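Local coordinates for putative protein (Aquifex aeolicus, PDB 1T6T) that is of unknown function but carries a Toprim domain related to that of RNase M5-like proteins, consistent with a role in acting on nucleic acid, at residues E10-L15 and S36-K41; N42-S47 and V55-G60; K81-L86 and V93-R98. All coordinates share one frame; numbering follows the deposited sequence.

Contact 1. Residues E10-L15 and S36-K41; sequences EWIKEL and SKFSIK
Ile-12 on helix 8-18 sets its CD1 methyl squarely on the ring of Phe-38. This CH-pi contact puts CD1 3.6 Å from the centroid of the Phe-38 ring and 11° off the ring normal, so the methyl meets the middle of the face and not the rim. The CG2 branch of Ile-12 rests at the root of the same side chain, 3.7 Å from Phe-38 CB, and the two side chains cross at about a right angle. Both branches can reach because CG2 lies opposite the backbone N while CG1, beside that N (chi1 -70°), runs straight on to CD1 (chi2 178°). Beside the ring, the CD1 methyl of Ile-40 rests against the helix: Ile-40 CD1 lies 3.8 Å from the backbone oxygen Ile-12 O and 3.9 Å from Leu-15 CD2, and it also nears Ile-12 CG2. No hydrogen bond joins the two segments. The loop residues are presented by a Schellman motif that ends helix 29-36: Ser-39, with positive phi, is its C-prime residue, Ser-39 N bonds to Ser-36 O at 2.9 Å, and Ile-40 N bonds to Leu-35 O. The reversal turns Phe-38 and Ile-40 alike toward helix 8-18 before the chain enters strand 43-45 of the Toprim sheet. Lys-41 NZ donates to Ser-36 OG at 2.9 Å, a side-chain bond spanning the same turn. Farther out, Leu-15 and Ile-40 both touch Ile-24 of strand 23-26, and Phe-38 touches Ile-112 near the C-terminus. The neighbouring Trp-11 donates from NE1 to Phe-97 O, tying helix 8-18 to helix 96-101.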
loop_
_atom_site.group_PDB
_atom_site.type_symbol
_atom_site.label_atom_id
_atom_site.label_comp_id
_atom_site.label_asym_id
_atom_site.label_seq_id
_atom_site.Cartn_x
_atom_site.Cartn_y
_atom_site.Cartn_z
ATOM N N GLU B 10 1.325 23.039 15.209
ATOM C CA GLU B 10 2.041 23.973 14.349
ATOM C C GLU B 10 2.500 23.278 13.070
ATOM O O GLU B 10 2.586 23.901 12.015
ATOM C CB GLU B 10 3.248 24.566 15.080
ATOM C CG GLU B 10 2.893 25.307 16.364
ATOM C CD GLU B 10 4.048 26.133 16.905
ATOM O OE1 GLU B 10 5.194 25.635 16.910
ATOM O OE2 GLU B 10 3.808 27.283 17.335
ATOM N N TRP B 11 2.796 21.985 13.177
ATOM C CA TRP B 11 3.236 21.191 12.029
ATOM C C TRP B 11 2.089 21.135 11.015
ATOM O O TRP B 11 2.285 21.321 9.813
ATOM C CB TRP B 11 3.601 19.778 12.497
ATOM C CG TRP B 11 4.088 18.859 11.418
ATOM C CD1 TRP B 11 5.371 18.720 10.967
ATOM C CD2 TRP B 11 3.297 17.931 10.673
ATOM N NE1 TRP B 11 5.427 17.753 9.988
ATOM C CE2 TRP B 11 4.167 17.253 9.788
ATOM C CE3 TRP B 11 1.936 17.602 10.667
ATOM C CZ2 TRP B 11 3.718 16.264 8.908
ATOM C CZ3 TRP B 11 1.489 16.618 9.786
ATOM C CH2 TRP B 11 2.382 15.962 8.921
ATOM N N ILE B 12 0.885 20.889 11.518
ATOM C CA ILE B 12 -0.299 20.820 10.670
ATOM C C ILE B 12 -0.580 22.172 10.013
ATOM O O ILE B 12 -0.962 22.236 8.847
ATOM C CB ILE B 12 -1.532 20.370 11.487
ATOM C CG1 ILE B 12 -1.372 18.899 11.881
ATOM C CG2 ILE B 12 -2.805 20.575 10.681
ATOM C CD1 ILE B 12 -2.492 18.354 12.740
ATOM N N LYS B 13 -0.392 23.250 10.765
ATOM C CA LYS B 13 -0.620 24.587 10.233
ATOM C C LYS B 13 0.350 24.867 9.087
ATOM O O LYS B 13 -0.033 25.416 8.052
ATOM C CB LYS B 13 -0.429 25.633 11.333
ATOM C CG LYS B 13 -0.612 27.068 10.859
ATOM C CD LYS B 13 -0.412 28.064 11.993
ATOM C CE LYS B 13 -1.488 27.919 13.061
ATOM N NZ LYS B 13 -1.290 28.880 14.188
ATOM N N GLU B 14 1.606 24.485 9.278
ATOM C CA GLU B 14 2.632 24.694 8.267
ATOM C C GLU B 14 2.354 23.824 7.040
ATOM O O GLU B 14 2.545 24.251 5.904
ATOM C CB GLU B 14 4.004 24.356 8.845
ATOM C CG GLU B 14 5.101 25.297 8.403
ATOM C CD GLU B 14 4.799 26.743 8.761
ATOM O OE1 GLU B 14 4.652 27.045 9.965
ATOM O OE2 GLU B 14 4.705 27.576 7.836
ATOM N N LEU B 15 1.903 22.598 7.278
ATOM C CA LEU B 15 1.596 21.687 6.187
ATOM C C LEU B 15 0.441 22.235 5.358
ATOM O O LEU B 15 0.491 22.208 4.131
ATOM C CB LEU B 15 1.236 20.302 6.731
ATOM C CG LEU B 15 0.904 19.231 5.680
ATOM C CD1 LEU B 15 2.073 19.070 4.702
ATOM C CD2 LEU B 15 0.597 17.910 6.385
ATOM N N SER B 36 -7.917 15.706 5.685
ATOM C CA SER B 36 -9.085 16.490 5.313
ATOM C C SER B 36 -9.737 17.130 6.540
ATOM O O SER B 36 -10.284 18.227 6.458
ATOM C CB SER B 36 -10.098 15.598 4.589
ATOM O OG SER B 36 -11.218 16.353 4.158
ATOM N N LYS B 37 -9.672 16.444 7.675
ATOM C CA LYS B 37 -10.259 16.963 8.907
ATOM C C LYS B 37 -9.603 18.266 9.350
ATOM O O LYS B 37 -10.212 19.063 10.063
ATOM C CB LYS B 37 -10.149 15.923 10.021
ATOM C CG LYS B 37 -10.968 14.670 9.755
ATOM C CD LYS B 37 -10.958 13.732 10.949
ATOM C CE LYS B 37 -11.832 12.517 10.687
ATOM N NZ LYS B 37 -13.226 12.913 10.352
ATOM N N PHE B 38 -8.361 18.477 8.924
ATOM C CA PHE B 38 -7.620 19.685 9.266
ATOM C C PHE B 38 -7.640 20.663 8.095
ATOM O O PHE B 38 -6.833 21.584 8.028
ATOM C CB PHE B 38 -6.179 19.328 9.634
ATOM C CG PHE B 38 -6.063 18.538 10.904
ATOM C CD1 PHE B 38 -6.122 19.174 12.140
ATOM C CD2 PHE B 38 -5.930 17.153 10.867
ATOM C CE1 PHE B 38 -6.051 18.442 13.325
ATOM C CE2 PHE B 38 -5.858 16.410 12.044
ATOM C CZ PHE B 38 -5.919 17.058 13.277
ATOM N N SER B 39 -8.581 20.452 7.182
ATOM C CA SER B 39 -8.739 21.297 6.005
ATOM C C SER B 39 -7.565 21.227 5.032
ATOM O O SER B 39 -7.291 22.178 4.302
ATOM C CB SER B 39 -8.990 22.749 6.421
ATOM O OG SER B 39 -10.221 22.855 7.121
ATOM N N ILE B 40 -6.862 20.102 5.037
ATOM C CA ILE B 40 -5.755 19.901 4.110
ATOM C C ILE B 40 -6.344 18.972 3.054
ATOM O O ILE B 40 -6.518 17.773 3.286
ATOM C CB ILE B 40 -4.540 19.260 4.809
ATOM C CG1 ILE B 40 -4.002 20.226 5.876
ATOM C CG2 ILE B 40 -3.447 18.958 3.783
ATOM C CD1 ILE B 40 -2.843 19.682 6.692
ATOM N N LYS B 41 -6.657 19.545 1.896
ATOM C CA LYS B 41 -7.301 18.823 0.806
ATOM C C LYS B 41 -6.466 18.445 -0.419
ATOM O O LYS B 41 -6.822 17.513 -1.137
ATOM C CB LYS B 41 -8.509 19.636 0.334
ATOM C CG LYS B 41 -9.484 20.010 1.448
ATOM C CD LYS B 41 -10.208 18.787 1.981
ATOM C CE LYS B 41 -11.068 18.146 0.898
ATOM N NZ LYS B 41 -11.792 16.934 1.382
#

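Contact 2. Residues N42-S47 and V55-G60; sequences NVIDLS and VDMLEG
Ile-44 of strand 43-45 meets Met-57 and Leu-58, consecutive residues at the end of helix 51-58, through apolar contacts alone. Its CD1 methyl does nearly all the touching. Ile-44 CD1 lies 3.8 Å from the CE methyl of selenomethionine Met-57, the two side chains reaching toward each other tip to tip, and Met-57 CE also approaches Ile-44 CG1 at 4.0 Å. The selenium itself stays a little farther off, with Met-57 SE 4.2 Å from Ile-44 CD1. The Met-57 chain runs straight through chi2 (170°) and then bends at chi3 (78°), which places CE against the isoleucine. Leu-58 comes differently: its CD2 branch stands 3.8 Å from Ile-44 CD1 while the two side chains slide past each other in opposite directions. The isoleucine tip is thus shared by an exposed selenomethionine and a buried leucine.

The arrangement packs a helix against one face of the parallel Toprim sheet at its outermost strand within the chain, 43-45. Backbone hydrogen bonds hold that strand in place: Ile-44 pairs with Ile-24 and Val-26 of strand 23-26. Within the helix end, Glu-59 N bonds to Val-55 O at 2.9 Å, whereas the bond from Leu-58 N to the same Val-55 O, at 3.2 Å, is weak. Glu-59 is the first residue to leave helical geometry. Among polar neighbours, Asp-45 forms a salt bridge through OD1 to Lys-49 NZ, and Ser-47 OG is hydrogen-bonded to Tyr-51 OH of the second subunit.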
loop_
_atom_site.group_PDB
_atom_site.type_symbol
_atom_site.label_atom_id
_atom_site.label_comp_id
_atom_site.label_asym_id
_atom_site.label_seq_id
_atom_site.Cartn_x
_atom_site.Cartn_y
_atom_site.Cartn_z
ATOM N N ASN B 42 -5.375 19.163 -0.665
ATOM C CA ASN B 42 -4.536 18.894 -1.830
ATOM C C ASN B 42 -3.679 17.666 -1.549
ATOM O O ASN B 42 -2.463 17.756 -1.384
ATOM C CB ASN B 42 -3.672 20.126 -2.133
ATOM C CG ASN B 42 -2.959 20.031 -3.470
ATOM O OD1 ASN B 42 -3.354 19.260 -4.348
ATOM N ND2 ASN B 42 -1.910 20.829 -3.636
ATOM N N VAL B 43 -4.341 16.512 -1.526
ATOM C CA VAL B 43 -3.694 15.245 -1.209
ATOM C C VAL B 43 -4.060 14.149 -2.201
ATOM O O VAL B 43 -5.200 14.063 -2.650
ATOM C CB VAL B 43 -4.126 14.766 0.203
ATOM C CG1 VAL B 43 -3.397 13.474 0.571
ATOM C CG2 VAL B 43 -3.849 15.847 1.234
ATOM N N ILE B 44 -3.082 13.322 -2.547
ATOM C CA ILE B 44 -3.317 12.199 -3.447
ATOM C C ILE B 44 -2.950 10.932 -2.693
ATOM O O ILE B 44 -1.871 10.851 -2.102
ATOM C CB ILE B 44 -2.432 12.256 -4.718
ATOM C CG1 ILE B 44 -2.834 13.446 -5.591
ATOM C CG2 ILE B 44 -2.572 10.945 -5.511
ATOM C CD1 ILE B 44 -1.975 13.595 -6.832
ATOM N N ASP B 45 -3.852 9.958 -2.696
ATOM C CA ASP B 45 -3.575 8.685 -2.036
ATOM C C ASP B 45 -3.105 7.703 -3.107
ATOM O O ASP B 45 -3.735 7.563 -4.156
ATOM C CB ASP B 45 -4.817 8.172 -1.288
ATOM C CG ASP B 45 -6.065 8.115 -2.157
ATOM O OD1 ASP B 45 -6.269 9.008 -3.004
ATOM O OD2 ASP B 45 -6.861 7.174 -1.967
ATOM N N LEU B 46 -1.984 7.039 -2.837
ATOM C CA LEU B 46 -1.366 6.114 -3.782
ATOM C C LEU B 46 -2.043 4.756 -3.990
ATOM O O LEU B 46 -2.069 4.243 -5.108
ATOM C CB LEU B 46 0.097 5.897 -3.376
ATOM C CG LEU B 46 1.049 5.223 -4.365
ATOM C CD1 LEU B 46 1.199 6.082 -5.616
ATOM C CD2 LEU B 46 2.402 5.023 -3.695
ATOM N N SER B 47 -2.579 4.161 -2.931
ATOM C CA SER B 47 -3.214 2.855 -3.081
ATOM C C SER B 47 -4.294 2.896 -4.154
ATOM O O SER B 47 -5.138 3.793 -4.167
ATOM C CB SER B 47 -3.820 2.391 -1.754
ATOM O OG SER B 47 -4.358 1.082 -1.889
ATOM N N VAL B 55 2.367 10.642 -11.487
ATOM C CA VAL B 55 3.157 11.495 -12.363
ATOM C C VAL B 55 2.248 12.183 -13.384
ATOM O O VAL B 55 2.314 13.401 -13.577
ATOM C CB VAL B 55 4.217 10.671 -13.126
ATOM C CG1 VAL B 55 4.958 11.560 -14.122
ATOM C CG2 VAL B 55 5.195 10.048 -12.140
ATOM N N ASP B 56 1.399 11.396 -14.035
ATOM C CA ASP B 56 0.496 11.939 -15.042
ATOM C C ASP B 56 -0.484 12.964 -14.479
ATOM O O ASP B 56 -0.838 13.932 -15.158
ATOM C CB ASP B 56 -0.264 10.808 -15.738
ATOM C CG ASP B 56 0.657 9.886 -16.522
ATOM O OD1 ASP B 56 1.760 10.331 -16.911
ATOM O OD2 ASP B 56 0.278 8.719 -16.760
HETATM N N MSE B 57 -0.918 12.752 -13.239
HETATM C CA MSE B 57 -1.851 13.661 -12.573
HETATM C C MSE B 57 -1.216 15.008 -12.247
HETATM O O MSE B 57 -1.888 16.039 -12.262
HETATM C CB MSE B 57 -2.345 13.047 -11.261
HETATM C CG MSE B 57 -3.297 11.887 -11.407
HETATM SE SE MSE B 57 -3.585 11.043 -9.684
HETATM C CE MSE B 57 -4.827 12.315 -8.919
ATOM N N LEU B 58 0.079 14.990 -11.948
ATOM C CA LEU B 58 0.799 16.202 -11.572
ATOM C C LEU B 58 1.464 16.962 -12.712
ATOM O O LEU B 58 1.687 18.170 -12.609
ATOM C CB LEU B 58 1.861 15.862 -10.526
ATOM C CG LEU B 58 1.378 15.151 -9.259
ATOM C CD1 LEU B 58 2.577 14.776 -8.403
ATOM C CD2 LEU B 58 0.420 16.047 -8.490
ATOM N N GLU B 59 1.783 16.258 -13.791
ATOM C CA GLU B 59 2.456 16.861 -14.934
ATOM C C GLU B 59 1.829 18.169 -15.396
ATOM O O GLU B 59 0.636 18.228 -15.695
ATOM C CB GLU B 59 2.487 15.885 -16.111
ATOM C CG GLU B 59 3.447 16.310 -17.205
ATOM C CD GLU B 59 3.358 15.441 -18.436
ATOM O OE1 GLU B 59 3.015 14.245 -18.307
ATOM O OE2 GLU B 59 3.646 15.958 -19.534
ATOM N N GLY B 60 2.649 19.213 -15.454
ATOM C CA GLY B 60 2.178 20.512 -15.901
ATOM C C GLY B 60 1.246 21.244 -14.956
ATOM O O GLY B 60 0.746 22.321 -15.287
#

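Contact 3. Residues K81-L86 and V93-R98; sequences KMKELL and VDENFR
The carboxylate of Glu-95 is the flat group here, and Lys-83 comes to its OE1 on the syn side, with NZ 28° out of the carboxylate plane. Lys-83 NZ donates to Glu-95 OE1 at 2.8 Å, a hydrogen-bonded salt bridge. The lysine tail also passes close to the same oxygen, with Lys-83 CE 3.2 Å and CD 3.5 Å from Glu-95 OE1, and the two side chains cross at about a right angle. The other oxygen, OE2, accepts from Asn-79 ND2 one turn earlier on the helix, so both carboxylate oxygens are engaged and the group's rotation is restrained. Lys-83 reaches this far because its chain is fully extended, starting with CG opposite the backbone N (chi1 178°) and running straight to NZ. Cut back to an alanine here, the side chain would lose its amine, which would probably leave Glu-95 OE1 without its charged mate and thin the packing beside Val-93 CG1.

Beneath the salt bridge lies the apolar part. Val-93 divides its two methyls: CG1 faces the lysine stem, 4.2 Å from Lys-83 CG, and CG2 sits 3.9 Å from Leu-86 CB and 4.0 Å from Lys-83 O. Leu-86 and Val-93 also both touch Leu-67 of strand 64-67. At the end of the strand, Asp-94 OD1 accepts from Asn-96 N at 2.8 Å nearly in line with its own C-O bond, a capping bond at the start of helix 96-101. Arg-98 in that helix forms a salt bridge with Glu-76 of helix 73-88. Through Val-93, helix 73-88 packs on the strand that follows it, the closing half of the beta-alpha-beta unit made by strand 64-67, helix 73-88 and strand 92-94 in the Toprim domain.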
loop_
_atom_site.group_PDB
_atom_site.type_symbol
_atom_site.label_atom_id
_atom_site.label_comp_id
_atom_site.label_asym_id
_atom_site.label_seq_id
_atom_site.Cartn_x
_atom_site.Cartn_y
_atom_site.Cartn_z
ATOM N N LYS B 81 10.750 4.782 -3.177
ATOM C CA LYS B 81 10.327 4.502 -4.544
ATOM C C LYS B 81 9.763 5.756 -5.209
ATOM O O LYS B 81 10.139 6.105 -6.329
ATOM C CB LYS B 81 9.260 3.408 -4.535
ATOM C CG LYS B 81 8.639 3.110 -5.890
ATOM C CD LYS B 81 9.660 2.508 -6.835
ATOM C CE LYS B 81 8.992 1.898 -8.050
ATOM N NZ LYS B 81 9.985 1.194 -8.912
HETATM N N MSE B 82 8.852 6.433 -4.517
HETATM C CA MSE B 82 8.243 7.631 -5.077
HETATM C C MSE B 82 9.232 8.792 -5.149
HETATM O O MSE B 82 9.166 9.605 -6.060
HETATM C CB MSE B 82 7.005 8.024 -4.269
HETATM C CG MSE B 82 5.899 6.975 -4.312
HETATM SE SE MSE B 82 5.352 6.565 -6.130
HETATM C CE MSE B 82 5.014 8.404 -6.689
ATOM N N LYS B 83 10.155 8.864 -4.195
ATOM C CA LYS B 83 11.152 9.930 -4.217
ATOM C C LYS B 83 11.978 9.796 -5.500
ATOM O O LYS B 83 12.181 10.766 -6.231
ATOM C CB LYS B 83 12.069 9.820 -2.998
ATOM C CG LYS B 83 13.166 10.862 -2.947
ATOM C CD LYS B 83 14.043 10.634 -1.728
ATOM C CE LYS B 83 15.186 11.626 -1.677
ATOM N NZ LYS B 83 15.994 11.424 -0.442
ATOM N N GLU B 84 12.442 8.583 -5.771
ATOM C CA GLU B 84 13.240 8.319 -6.963
ATOM C C GLU B 84 12.439 8.574 -8.241
ATOM O O GLU B 84 12.928 9.217 -9.168
ATOM C CB GLU B 84 13.750 6.872 -6.932
ATOM C CG GLU B 84 14.588 6.450 -8.138
ATOM C CD GLU B 84 15.737 7.400 -8.441
ATOM O OE1 GLU B 84 16.363 7.922 -7.489
ATOM O OE2 GLU B 84 16.024 7.609 -9.643
ATOM N N LEU B 85 11.206 8.080 -8.288
ATOM C CA LEU B 85 10.370 8.267 -9.465
ATOM C C LEU B 85 10.072 9.734 -9.746
ATOM O O LEU B 85 10.288 10.217 -10.858
ATOM C CB LEU B 85 9.044 7.510 -9.322
ATOM C CG LEU B 85 8.060 7.725 -10.483
ATOM C CD1 LEU B 85 8.705 7.297 -11.799
ATOM C CD2 LEU B 85 6.783 6.940 -10.233
ATOM N N LEU B 86 9.571 10.443 -8.743
ATOM C CA LEU B 86 9.235 11.844 -8.935
ATOM C C LEU B 86 10.446 12.681 -9.318
ATOM O O LEU B 86 10.365 13.514 -10.221
ATOM C CB LEU B 86 8.551 12.403 -7.678
ATOM C CG LEU B 86 7.151 11.811 -7.438
ATOM C CD1 LEU B 86 6.654 12.207 -6.065
ATOM C CD2 LEU B 86 6.183 12.289 -8.519
ATOM N N VAL B 93 10.988 17.215 -4.755
ATOM C CA VAL B 93 10.463 16.392 -3.672
ATOM C C VAL B 93 10.762 16.984 -2.296
ATOM O O VAL B 93 11.914 17.255 -1.962
ATOM C CB VAL B 93 11.053 14.960 -3.758
ATOM C CG1 VAL B 93 10.565 14.113 -2.596
ATOM C CG2 VAL B 93 10.656 14.325 -5.084
ATOM N N ASP B 94 9.714 17.183 -1.503
ATOM C CA ASP B 94 9.855 17.743 -0.163
ATOM C C ASP B 94 9.676 16.649 0.888
ATOM O O ASP B 94 8.601 16.065 1.006
ATOM C CB ASP B 94 8.803 18.835 0.058
ATOM C CG ASP B 94 8.983 19.568 1.373
ATOM O OD1 ASP B 94 9.712 19.066 2.253
ATOM O OD2 ASP B 94 8.381 20.651 1.530
ATOM N N GLU B 95 10.735 16.372 1.644
ATOM C CA GLU B 95 10.685 15.359 2.697
ATOM C C GLU B 95 10.764 16.006 4.075
ATOM O O GLU B 95 10.741 15.315 5.091
ATOM C CB GLU B 95 11.851 14.373 2.556
ATOM C CG GLU B 95 11.738 13.408 1.397
ATOM C CD GLU B 95 12.869 12.400 1.393
ATOM O OE1 GLU B 95 14.008 12.772 1.032
ATOM O OE2 GLU B 95 12.621 11.235 1.767
ATOM N N ASN B 96 10.859 17.330 4.109
ATOM C CA ASN B 96 10.967 18.039 5.379
ATOM C C ASN B 96 9.841 17.766 6.365
ATOM O O ASN B 96 10.087 17.621 7.556
ATOM C CB ASN B 96 11.077 19.548 5.147
ATOM C CG ASN B 96 12.330 19.929 4.385
ATOM O OD1 ASN B 96 13.404 19.380 4.621
ATOM N ND2 ASN B 96 12.201 20.882 3.473
ATOM N N PHE B 97 8.605 17.699 5.885
ATOM C CA PHE B 97 7.486 17.457 6.785
ATOM C C PHE B 97 7.521 16.062 7.377
ATOM O O PHE B 97 7.292 15.879 8.576
ATOM C CB PHE B 97 6.165 17.705 6.056
ATOM C CG PHE B 97 5.860 19.160 5.862
ATOM C CD1 PHE B 97 5.326 19.917 6.901
ATOM C CD2 PHE B 97 6.144 19.786 4.653
ATOM C CE1 PHE B 97 5.079 21.281 6.738
ATOM C CE2 PHE B 97 5.902 21.148 4.479
ATOM C CZ PHE B 97 5.368 21.896 5.526
ATOM N N ARG B 98 7.812 15.077 6.537
ATOM C CA ARG B 98 7.887 13.702 6.998
ATOM C C ARG B 98 9.066 13.541 7.957
ATOM O O ARG B 98 8.941 12.908 9.003
ATOM C CB ARG B 98 8.050 12.754 5.806
ATOM C CG ARG B 98 8.101 11.281 6.193
ATOM C CD ARG B 98 8.001 10.391 4.961
ATOM N NE ARG B 98 7.981 8.967 5.296
ATOM C CZ ARG B 98 9.065 8.215 5.452
ATOM N NH1 ARG B 98 10.270 8.747 5.302
ATOM N NH2 ARG B 98 8.944 6.928 5.748
#

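In the fold
The three contacts follow one another along the chain, each closing before the next opens. Contacts 1 and 2 adjoin in sequence, the loop of 36-41 running straight into strand 43-45, yet their centres lie 18 Å apart. Contacts 2 and 3 reach the two outermost strands of the parallel sheet, ordered 43-45, 23-26, 64-67, 92-94; their centres are 13 Å apart, and helices 51-58 and 73-88 meet between them through Val-55 and Leu-85. Contacts 1 and 3, 19 Å apart on opposite sides of the chain's centre, are joined where Phe-97 packs against helix 8-18. Helix 8-18 thus bridges the loop that leads into one edge strand and the helix that follows the other.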